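Local coordinates for CELL WALL surface anchor family protein (Streptococcus pneumoniae, PDB 2WW8) that serves as the adhesin of the pneumococcal pilus, probably attaching the bacterium to host cells through an integrin-like domain, at residues Y204-V210 with V674-V680; T255-D260 with L334-T340; K749-G753 with T783-G787. One frame throughout, in Å; residues are numbered along the deposited sequence. Where two conformers were deposited one is given.

Interaction 1. Residues Y204-V210 with V674-V680; sequences YGIELTV and VTLTYNV
Ile206 lies against the ring of Tyr678 where strand 203-218 runs antiparallel beside its neighbour 673-682, a strand of the Ig-like tip-pilin region. Its CB sits over one ring face in a CH-pi contact, 3.9 Å from the Tyr678 ring centroid and 20° off the ring normal. Tyr678 CG stands between its own backbone N and carbonyl carbon (chi1 57°), which turns the ring back across the neighbouring strand. Leu208 CD1 approaches it obliquely, 3.9 Å from Tyr678 CE1, and Ile206 CG1 meets Val680 CG1 at 4.0 Å. Branched and aromatic residues suit this buried face, which Leu208 and Val210 extend onto strand 593-601.

The other face is looser, with few side-chain contacts, and Glu207, Thr675 and Thr677 are partly exposed. Glu207 CG meets Thr675 CG2 at 3.8 Å, but its carboxylate turns to Arg192; Thr209 and Thr677 hydrogen-bond to Ser190 and Thr622.

Eight backbone hydrogen bonds join the strands, among them Ile206 N to Tyr678 O at 2.8 Å. Alternate residues thus bond across this pair while Gly205, Glu207, Thr209 and Thr675 turn to the flanking strands, and the hydroxyl of Tyr678, ending a ring packed on the apolar face, is satisfied by Asp600.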
loop_
_atom_site.group_PDB
_atom_site.type_symbol
_atom_site.label_atom_id
_atom_site.label_comp_id
_atom_site.label_asym_id
_atom_site.label_seq_id
_atom_site.Cartn_x
_atom_site.Cartn_y
_atom_site.Cartn_z
ATOM N N TYR A 204 18.787 -1.105 -0.561
ATOM C CA TYR A 204 17.318 -1.077 -0.636
ATOM C C TYR A 204 16.790 0.305 -0.362
ATOM O O TYR A 204 17.381 1.103 0.405
ATOM C CB TYR A 204 16.749 -1.994 0.455
ATOM C CG TYR A 204 17.216 -3.445 0.343
ATOM C CD1 TYR A 204 18.442 -3.850 0.860
ATOM C CD2 TYR A 204 16.442 -4.379 -0.327
ATOM C CE1 TYR A 204 18.865 -5.189 0.750
ATOM C CE2 TYR A 204 16.837 -5.699 -0.427
ATOM C CZ TYR A 204 18.046 -6.101 0.096
ATOM O OH TYR A 204 18.410 -7.447 -0.046
ATOM N N GLY A 205 15.628 0.557 -0.963
ATOM C CA GLY A 205 14.864 1.742 -0.599
ATOM C C GLY A 205 13.807 1.463 0.468
ATOM O O GLY A 205 13.104 0.445 0.366
ATOM N N ILE A 206 13.683 2.373 1.438
ATOM C CA ILE A 206 12.777 2.232 2.552
ATOM C C ILE A 206 11.740 3.354 2.433
ATOM O O ILE A 206 12.087 4.488 2.119
ATOM C CB ILE A 206 13.504 2.407 3.914
ATOM C CG1 ILE A 206 14.693 1.443 4.025
ATOM C CG2 ILE A 206 12.546 2.037 5.023
ATOM C CD1 ILE A 206 14.289 0.004 3.971
ATOM N N GLU A 207 10.486 3.017 2.715
ATOM C CA GLU A 207 9.369 3.965 2.709
ATOM C C GLU A 207 8.590 3.875 4.020
ATOM O O GLU A 207 8.216 2.763 4.415
ATOM C CB GLU A 207 8.431 3.603 1.538
ATOM C CG GLU A 207 7.116 4.413 1.485
ATOM C CD GLU A 207 6.071 3.631 0.702
ATOM O OE1 GLU A 207 5.335 2.764 1.286
ATOM O OE2 GLU A 207 6.043 3.911 -0.519
ATOM N N LEU A 208 8.273 5.028 4.619
ATOM C CA LEU A 208 7.427 5.214 5.814
ATOM C C LEU A 208 6.320 6.158 5.381
ATOM O O LEU A 208 6.594 7.101 4.645
ATOM C CB LEU A 208 8.201 5.861 6.974
ATOM C CG LEU A 208 9.109 4.953 7.810
ATOM C CD1 LEU A 208 10.341 4.502 7.026
ATOM C CD2 LEU A 208 9.477 5.671 9.127
ATOM N N THR A 209 5.090 5.859 5.809
ATOM C CA THR A 209 3.992 6.775 5.597
ATOM C C THR A 209 3.221 6.942 6.915
ATOM O O THR A 209 3.296 6.067 7.785
ATOM C CB THR A 209 3.021 6.341 4.490
ATOM O OG1 THR A 209 2.167 5.279 4.940
ATOM C CG2 THR A 209 3.719 5.945 3.190
ATOM N N VAL A 210 2.505 8.071 7.032
ATOM C CA VAL A 210 1.676 8.367 8.184
ATOM C C VAL A 210 0.472 9.116 7.614
ATOM O O VAL A 210 0.627 10.001 6.785
ATOM C CB VAL A 210 2.400 9.255 9.218
ATOM C CG1 VAL A 210 1.420 9.590 10.342
ATOM C CG2 VAL A 210 3.604 8.488 9.822
ATOM N N VAL A 674 1.655 11.659 4.698
ATOM C CA VAL A 674 3.046 12.058 4.369
ATOM C C VAL A 674 3.832 10.771 4.104
ATOM O O VAL A 674 3.529 9.751 4.757
ATOM C CB VAL A 674 3.652 12.727 5.617
ATOM C CG1 VAL A 674 5.150 12.968 5.484
ATOM C CG2 VAL A 674 2.956 14.097 5.753
ATOM N N THR A 675 4.802 10.849 3.188
ATOM C CA THR A 675 5.704 9.737 2.791
ATOM C C THR A 675 7.172 10.135 2.905
ATOM O O THR A 675 7.581 11.201 2.403
ATOM C CB THR A 675 5.424 9.330 1.331
ATOM O OG1 THR A 675 4.029 9.033 1.201
ATOM C CG2 THR A 675 6.262 8.100 0.857
ATOM N N LEU A 676 7.954 9.304 3.591
ATOM C CA LEU A 676 9.380 9.519 3.690
ATOM C C LEU A 676 10.062 8.359 2.944
ATOM O O LEU A 676 9.688 7.200 3.126
ATOM C CB LEU A 676 9.829 9.480 5.146
ATOM C CG LEU A 676 11.341 9.371 5.395
ATOM C CD1 LEU A 676 12.085 10.655 5.081
ATOM C CD2 LEU A 676 11.659 8.999 6.855
ATOM N N THR A 677 11.034 8.639 2.076
ATOM C CA THR A 677 11.825 7.520 1.525
ATOM C C THR A 677 13.313 7.772 1.754
ATOM O O THR A 677 13.697 8.939 1.907
ATOM C CB THR A 677 11.608 7.254 0.028
ATOM O OG1 THR A 677 12.118 8.364 -0.707
ATOM C CG2 THR A 677 10.155 6.974 -0.371
ATOM N N TYR A 678 14.134 6.709 1.822
ATOM C CA TYR A 678 15.561 6.861 1.935
ATOM C C TYR A 678 16.145 5.484 1.573
ATOM O O TYR A 678 15.433 4.504 1.422
ATOM C CB TYR A 678 16.025 7.363 3.330
ATOM C CG TYR A 678 15.568 6.471 4.477
ATOM C CD1 TYR A 678 14.318 6.670 5.114
ATOM C CD2 TYR A 678 16.342 5.380 4.880
ATOM C CE1 TYR A 678 13.892 5.824 6.152
ATOM C CE2 TYR A 678 15.938 4.540 5.937
ATOM C CZ TYR A 678 14.717 4.756 6.556
ATOM O OH TYR A 678 14.340 3.914 7.596
ATOM N N ASN A 679 17.462 5.408 1.452
ATOM C CA ASN A 679 18.111 4.192 1.010
ATOM C C ASN A 679 19.010 3.700 2.116
ATOM O O ASN A 679 19.556 4.530 2.851
ATOM C CB ASN A 679 18.912 4.466 -0.269
ATOM C CG ASN A 679 18.000 4.806 -1.443
ATOM O OD1 ASN A 679 16.980 4.138 -1.698
ATOM N ND2 ASN A 679 18.362 5.848 -2.178
ATOM N N VAL A 680 19.104 2.368 2.232
ATOM C CA VAL A 680 20.026 1.720 3.173
ATOM C C VAL A 680 20.809 0.622 2.476
ATOM O O VAL A 680 20.449 0.145 1.400
ATOM C CB VAL A 680 19.347 1.104 4.416
ATOM C CG1 VAL A 680 18.458 2.165 5.147
ATOM C CG2 VAL A 680 18.514 -0.126 3.971
#

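Interaction 2. Residues T255-D260 with L334-T340; sequences TRSLID and LKNKVPT
Leu334 opens the contact from the last turns of helix 328-337, its CD2 meeting Ile259 CD1 at a separation too short to be trusted in detail. Leucine fits because the same side chain touches both Ile259 of helix 247-263 and Val270 and Leu272 of strand 269-275. Both helices pack on the parallel sheet, consistent with the integrin-type (von Willebrand factor A-like) domain that holds the magnesium site.

Lys335 does double duty. Its aliphatic part runs antiparallel alongside Ile259, CG lying 3.8 Å from Ile259 CG2, and a bend at chi3 (76°) then swings the amino group to Asp260. NZ forms a salt bridge on the syn lone pair of Asp260 OD1 at 2.7 Å, and a water that donates to Asp260 OD2 is weakly held by the same NZ.

The carbonyl of Lys335 takes a hydrogen bond from Arg256 NE at 2.9 Å, the donor tilted 34° from the carbonyl plane; Arg256 NH2 adds a weak one. Val338 N reaches this oxygen from the other face of the plane.

Val338, in the loop that follows, turns its compact side chain inward: CG2 lies 4.0 Å from Thr255 CG2 and 4.1 Å from Ile259 CD1, while Leu272 supports it from the sheet. Thr340 lays CG2 over one face of the Arg256 guanidinium, 3.8 Å from NH1.

Lysine and arginine thus divide the work, one probably balancing the charge of the exposed Asp260 carboxylate, the other probably offsetting the partial negative charge of the Lys335 carbonyl.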
loop_
_atom_site.group_PDB
_atom_site.type_symbol
_atom_site.label_atom_id
_atom_site.label_comp_id
_atom_site.label_asym_id
_atom_site.label_seq_id
_atom_site.Cartn_x
_atom_site.Cartn_y
_atom_site.Cartn_z
ATOM N N THR A 255 -24.358 16.277 0.811
ATOM C CA THR A 255 -25.037 15.459 1.817
ATOM C C THR A 255 -24.191 14.235 2.216
ATOM O O THR A 255 -23.980 14.019 3.430
ATOM C CB THR A 255 -26.447 15.063 1.340
ATOM O OG1 THR A 255 -27.192 16.253 1.098
ATOM C CG2 THR A 255 -27.242 14.150 2.309
ATOM N N ARG A 256 -23.713 13.495 1.204
ATOM C CA ARG A 256 -22.850 12.340 1.434
ATOM C C ARG A 256 -21.626 12.725 2.270
ATOM O O ARG A 256 -21.283 11.915 3.136
ATOM C CB ARG A 256 -22.400 11.624 0.157
ATOM C CG ARG A 256 -23.610 10.971 -0.571
ATOM C CD ARG A 256 -23.139 10.439 -1.936
ATOM N NE ARG A 256 -24.300 9.729 -2.454
ATOM C CZ ARG A 256 -24.509 9.390 -3.718
ATOM N NH1 ARG A 256 -23.581 9.691 -4.632
ATOM N NH2 ARG A 256 -25.640 8.735 -4.019
ATOM N N SER A 257 -20.998 13.876 1.989
ATOM C CA SER A 257 -19.791 14.266 2.741
ATOM C C SER A 257 -20.131 14.652 4.172
ATOM O O SER A 257 -19.393 14.297 5.073
ATOM C CB SER A 257 -18.943 15.363 2.102
ATOM O OG SER A 257 -17.904 15.672 3.017
ATOM N N LEU A 258 -21.248 15.336 4.368
ATOM C CA LEU A 258 -21.736 15.662 5.700
ATOM C C LEU A 258 -22.050 14.381 6.525
ATOM O O LEU A 258 -21.695 14.274 7.692
ATOM C CB LEU A 258 -22.981 16.573 5.623
ATOM C CG LEU A 258 -23.635 16.923 6.973
ATOM C CD1 LEU A 258 -22.667 17.716 7.852
ATOM C CD2 LEU A 258 -24.970 17.645 6.822
ATOM N N ILE A 259 -22.696 13.399 5.906
ATOM C CA ILE A 259 -22.908 12.105 6.535
ATOM C C ILE A 259 -21.544 11.543 6.984
ATOM O O ILE A 259 -21.425 11.113 8.140
ATOM C CB ILE A 259 -23.625 11.146 5.574
ATOM C CG1 ILE A 259 -25.056 11.671 5.379
ATOM C CG2 ILE A 259 -23.606 9.735 6.124
ATOM C CD1 ILE A 259 -25.780 10.969 4.229
ATOM N N ASP A 260 -20.537 11.534 6.105
ATOM C CA ASP A 260 -19.200 11.036 6.499
ATOM C C ASP A 260 -18.665 11.782 7.720
ATOM O O ASP A 260 -18.036 11.152 8.557
ATOM C CB ASP A 260 -18.094 11.143 5.432
ATOM C CG ASP A 260 -18.309 10.241 4.221
ATOM O OD1 ASP A 260 -18.974 9.197 4.351
ATOM O OD2 ASP A 260 -17.837 10.567 3.095
ATOM N N LEU A 334 -27.552 4.101 3.238
ATOM C CA LEU A 334 -28.152 5.427 3.299
ATOM C C LEU A 334 -27.492 6.401 2.301
ATOM O O LEU A 334 -28.174 7.119 1.552
ATOM C CB LEU A 334 -28.167 5.897 4.755
ATOM C CG LEU A 334 -28.626 7.300 5.173
ATOM C CD1 LEU A 334 -28.756 7.439 6.716
ATOM C CD2 LEU A 334 -27.651 8.366 4.643
ATOM N N LYS A 335 -26.162 6.447 2.283
ATOM C CA LYS A 335 -25.485 7.341 1.339
ATOM C C LYS A 335 -25.807 6.926 -0.100
ATOM O O LYS A 335 -25.884 7.796 -0.932
ATOM C CB LYS A 335 -23.955 7.280 1.513
ATOM C CG LYS A 335 -23.427 8.035 2.770
ATOM C CD LYS A 335 -21.997 7.678 2.968
ATOM C CE LYS A 335 -21.122 8.350 2.019
ATOM N NZ LYS A 335 -19.749 7.794 2.240
ATOM N N ASN A 336 -25.952 5.642 -0.443
ATOM C CA ASN A 336 -26.396 5.236 -1.798
ATOM C C ASN A 336 -27.835 5.609 -2.152
ATOM O O ASN A 336 -28.244 5.503 -3.319
ATOM C CB ASN A 336 -26.281 3.724 -2.007
ATOM C CG ASN A 336 -24.828 3.261 -2.164
ATOM O OD1 ASN A 336 -23.978 4.029 -2.617
ATOM N ND2 ASN A 336 -24.529 2.025 -1.777
ATOM N N LYS A 337 -28.617 5.988 -1.150
ATOM C CA LYS A 337 -30.000 6.429 -1.385
ATOM C C LYS A 337 -30.094 7.908 -1.616
ATOM O O LYS A 337 -31.144 8.392 -2.099
ATOM C CB LYS A 337 -30.900 6.051 -0.196
ATOM C CG LYS A 337 -31.143 4.546 -0.431
ATOM C CD LYS A 337 -31.943 3.926 0.651
ATOM C CE LYS A 337 -33.379 3.876 0.182
ATOM N NZ LYS A 337 -34.214 3.411 1.368
ATOM N N VAL A 338 -29.039 8.634 -1.235
ATOM C CA VAL A 338 -28.978 10.077 -1.509
ATOM C C VAL A 338 -29.101 10.293 -3.043
ATOM O O VAL A 338 -28.286 9.769 -3.753
ATOM C CB VAL A 338 -27.689 10.713 -0.981
ATOM C CG1 VAL A 338 -27.701 12.191 -1.337
ATOM C CG2 VAL A 338 -27.569 10.547 0.564
ATOM N N PRO A 339 -30.096 11.071 -3.532
ATOM C CA PRO A 339 -30.249 11.281 -4.960
ATOM C C PRO A 339 -29.162 12.262 -5.465
ATOM O O PRO A 339 -28.829 13.217 -4.734
ATOM C CB PRO A 339 -31.641 11.930 -5.061
ATOM C CG PRO A 339 -31.766 12.708 -3.777
ATOM C CD PRO A 339 -31.119 11.797 -2.757
ATOM N N THR A 340 -28.671 12.047 -6.685
ATOM C CA THR A 340 -27.837 13.083 -7.350
ATOM C C THR A 340 -28.458 13.620 -8.654
ATOM O O THR A 340 -27.768 14.261 -9.470
ATOM C CB THR A 340 -26.419 12.545 -7.679
ATOM O OG1 THR A 340 -26.559 11.316 -8.410
ATOM C CG2 THR A 340 -25.654 12.311 -6.384
HETATM O O HOH W 1 -16.670 8.621 2.009
#

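Interaction 3. Residues K749-G753 with T783-G787; sequences KPLRG and TGEDG
Thr783 and Leu751 join two loops of a prealbumin-like (transthyretin-clan) beta domain, the second loop carrying a type I beta turn from Gly784 to Gly787. The threonine is short, branched and polar, which suits a buried site beside a backbone carbonyl. Starting from its backbone, CB lies 3.4 Å from Leu751 O. The hydroxyl stands between the backbone N and the carbonyl carbon (chi1 61°), a position that directs OG1 at the opposing loop, where it donates to Leu751 O at 2.6 Å. OG1 is also hydrogen-bonded with Ala754 N, just beyond the first loop. The methyl CG2 is the more distant branch, meeting Leu751 O only at 4.2 Å, and the side chain also touches Lys742 of strand 736-744.

The threonine backbone contributes as well: Gly753 N donates to Thr783 O, approaching from above the carbonyl plane, 42° out of it. Gly753 has phi 94°, a conformation that glycine adopts easily. Gly787, likewise at a positive phi that glycine takes readily, brings its CA close to Pro750 and Leu751, with a CA-H pointing to Leu751 O.

Beside the turn, the rigid ring of Pro750 rests on the peptide backbone of Glu785 and Asp786, while Arg752 passes the Gly784 peptide with its aliphatic part. At the turn itself, Gly787 N donates to Gly784 O, and Pro750 CB packs 3.3 Å from Asp786 O.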
loop_
_atom_site.group_PDB
_atom_site.type_symbol
_atom_site.label_atom_id
_atom_site.label_comp_id
_atom_site.label_asym_id
_atom_site.label_seq_id
_atom_site.Cartn_x
_atom_site.Cartn_y
_atom_site.Cartn_z
ATOM N N LYS A 749 85.098 -49.473 -1.317
ATOM C CA LYS A 749 85.537 -48.081 -1.505
ATOM C C LYS A 749 85.134 -47.452 -2.856
ATOM O O LYS A 749 85.064 -48.150 -3.855
ATOM C CB LYS A 749 87.047 -47.964 -1.326
ATOM C CG LYS A 749 87.493 -47.367 -0.015
ATOM C CD LYS A 749 87.715 -48.362 1.117
ATOM C CE LYS A 749 88.453 -47.651 2.268
ATOM N NZ LYS A 749 88.575 -48.402 3.548
ATOM N N PRO A 750 84.914 -46.125 -2.888
ATOM C CA PRO A 750 84.460 -45.434 -4.108
ATOM C C PRO A 750 85.523 -45.332 -5.196
ATOM O O PRO A 750 86.711 -45.193 -4.870
ATOM C CB PRO A 750 84.090 -44.035 -3.596
ATOM C CG PRO A 750 84.965 -43.853 -2.333
ATOM C CD PRO A 750 84.961 -45.224 -1.709
ATOM N N LEU A 751 85.115 -45.414 -6.461
ATOM C CA LEU A 751 86.060 -45.435 -7.589
ATOM C C LEU A 751 85.936 -44.296 -8.587
ATOM O O LEU A 751 84.856 -44.042 -9.123
ATOM C CB LEU A 751 86.003 -46.755 -8.392
ATOM C CG LEU A 751 86.309 -48.084 -7.688
ATOM C CD1 LEU A 751 86.102 -49.275 -8.644
ATOM C CD2 LEU A 751 87.714 -48.033 -7.152
ATOM N N ARG A 752 87.070 -43.657 -8.866
ATOM C CA ARG A 752 87.113 -42.515 -9.783
ATOM C C ARG A 752 87.442 -43.046 -11.180
ATOM O O ARG A 752 88.218 -43.990 -11.336
ATOM C CB ARG A 752 88.227 -41.545 -9.379
ATOM C CG ARG A 752 88.461 -40.341 -10.289
ATOM C CD ARG A 752 89.702 -39.554 -9.812
ATOM N NE ARG A 752 90.862 -40.443 -9.662
ATOM C CZ ARG A 752 92.153 -40.097 -9.781
ATOM N NH1 ARG A 752 92.538 -38.846 -10.063
ATOM N NH2 ARG A 752 93.092 -41.030 -9.608
ATOM N N GLY A 753 86.860 -42.438 -12.198
ATOM C CA GLY A 753 87.309 -42.745 -13.532
ATOM C C GLY A 753 86.531 -43.828 -14.255
ATOM O O GLY A 753 86.948 -44.214 -15.340
ATOM N N THR A 783 82.925 -40.926 -13.235
ATOM C CA THR A 783 82.886 -40.782 -11.777
ATOM C C THR A 783 84.086 -40.006 -11.230
ATOM O O THR A 783 85.186 -40.109 -11.790
ATOM C CB THR A 783 82.821 -42.160 -11.050
ATOM O OG1 THR A 783 83.986 -42.961 -11.359
ATOM C CG2 THR A 783 81.525 -42.915 -11.410
ATOM N N GLY A 784 83.860 -39.258 -10.147
ATOM C CA GLY A 784 84.893 -38.519 -9.399
ATOM C C GLY A 784 85.365 -39.314 -8.190
ATOM O O GLY A 784 85.079 -40.513 -8.088
ATOM N N GLU A 785 86.077 -38.691 -7.255
ATOM C CA GLU A 785 86.616 -39.459 -6.130
ATOM C C GLU A 785 85.546 -40.084 -5.257
ATOM O O GLU A 785 85.815 -41.098 -4.602
ATOM C CB GLU A 785 87.519 -38.644 -5.206
ATOM C CG GLU A 785 88.935 -38.419 -5.732
ATOM C CD GLU A 785 89.652 -37.366 -4.893
ATOM O OE1 GLU A 785 89.857 -37.603 -3.679
ATOM O OE2 GLU A 785 89.984 -36.286 -5.436
ATOM N N ASP A 786 84.355 -39.488 -5.226
ATOM C CA ASP A 786 83.255 -40.045 -4.427
ATOM C C ASP A 786 82.559 -41.257 -5.055
ATOM O O ASP A 786 81.744 -41.906 -4.404
ATOM C CB ASP A 786 82.229 -38.961 -4.059
ATOM C CG ASP A 786 81.557 -38.325 -5.285
ATOM O OD1 ASP A 786 81.661 -38.831 -6.425
ATOM O OD2 ASP A 786 80.903 -37.274 -5.124
ATOM N N GLY A 787 82.883 -41.592 -6.301
ATOM C CA GLY A 787 82.298 -42.748 -6.974
ATOM C C GLY A 787 80.890 -42.508 -7.504
ATOM O O GLY A 787 80.294 -43.407 -8.107
#

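The three contacts are strung along an elongated chain whose radius of gyration is 55 Å. Interaction 1 pairs strands 203-218 and 673-682, and the 463 residues between its segments include the whole of interaction 2, where helices 247-263 and 328-337 meet beside the parallel sheet; their centres lie 36 Å apart. The large helix-containing domain appears to be an insertion, entered from strand 203-218 and left by strand 587-591, which pairs with it, before the chain reaches 673-682. Interaction 3 follows later in sequence, in a prealbumin-like domain, its centre 89 Å from interaction 1 and 123 Å from interaction 2. Such spacing probably holds the integrin-like domain far from the C-terminal end.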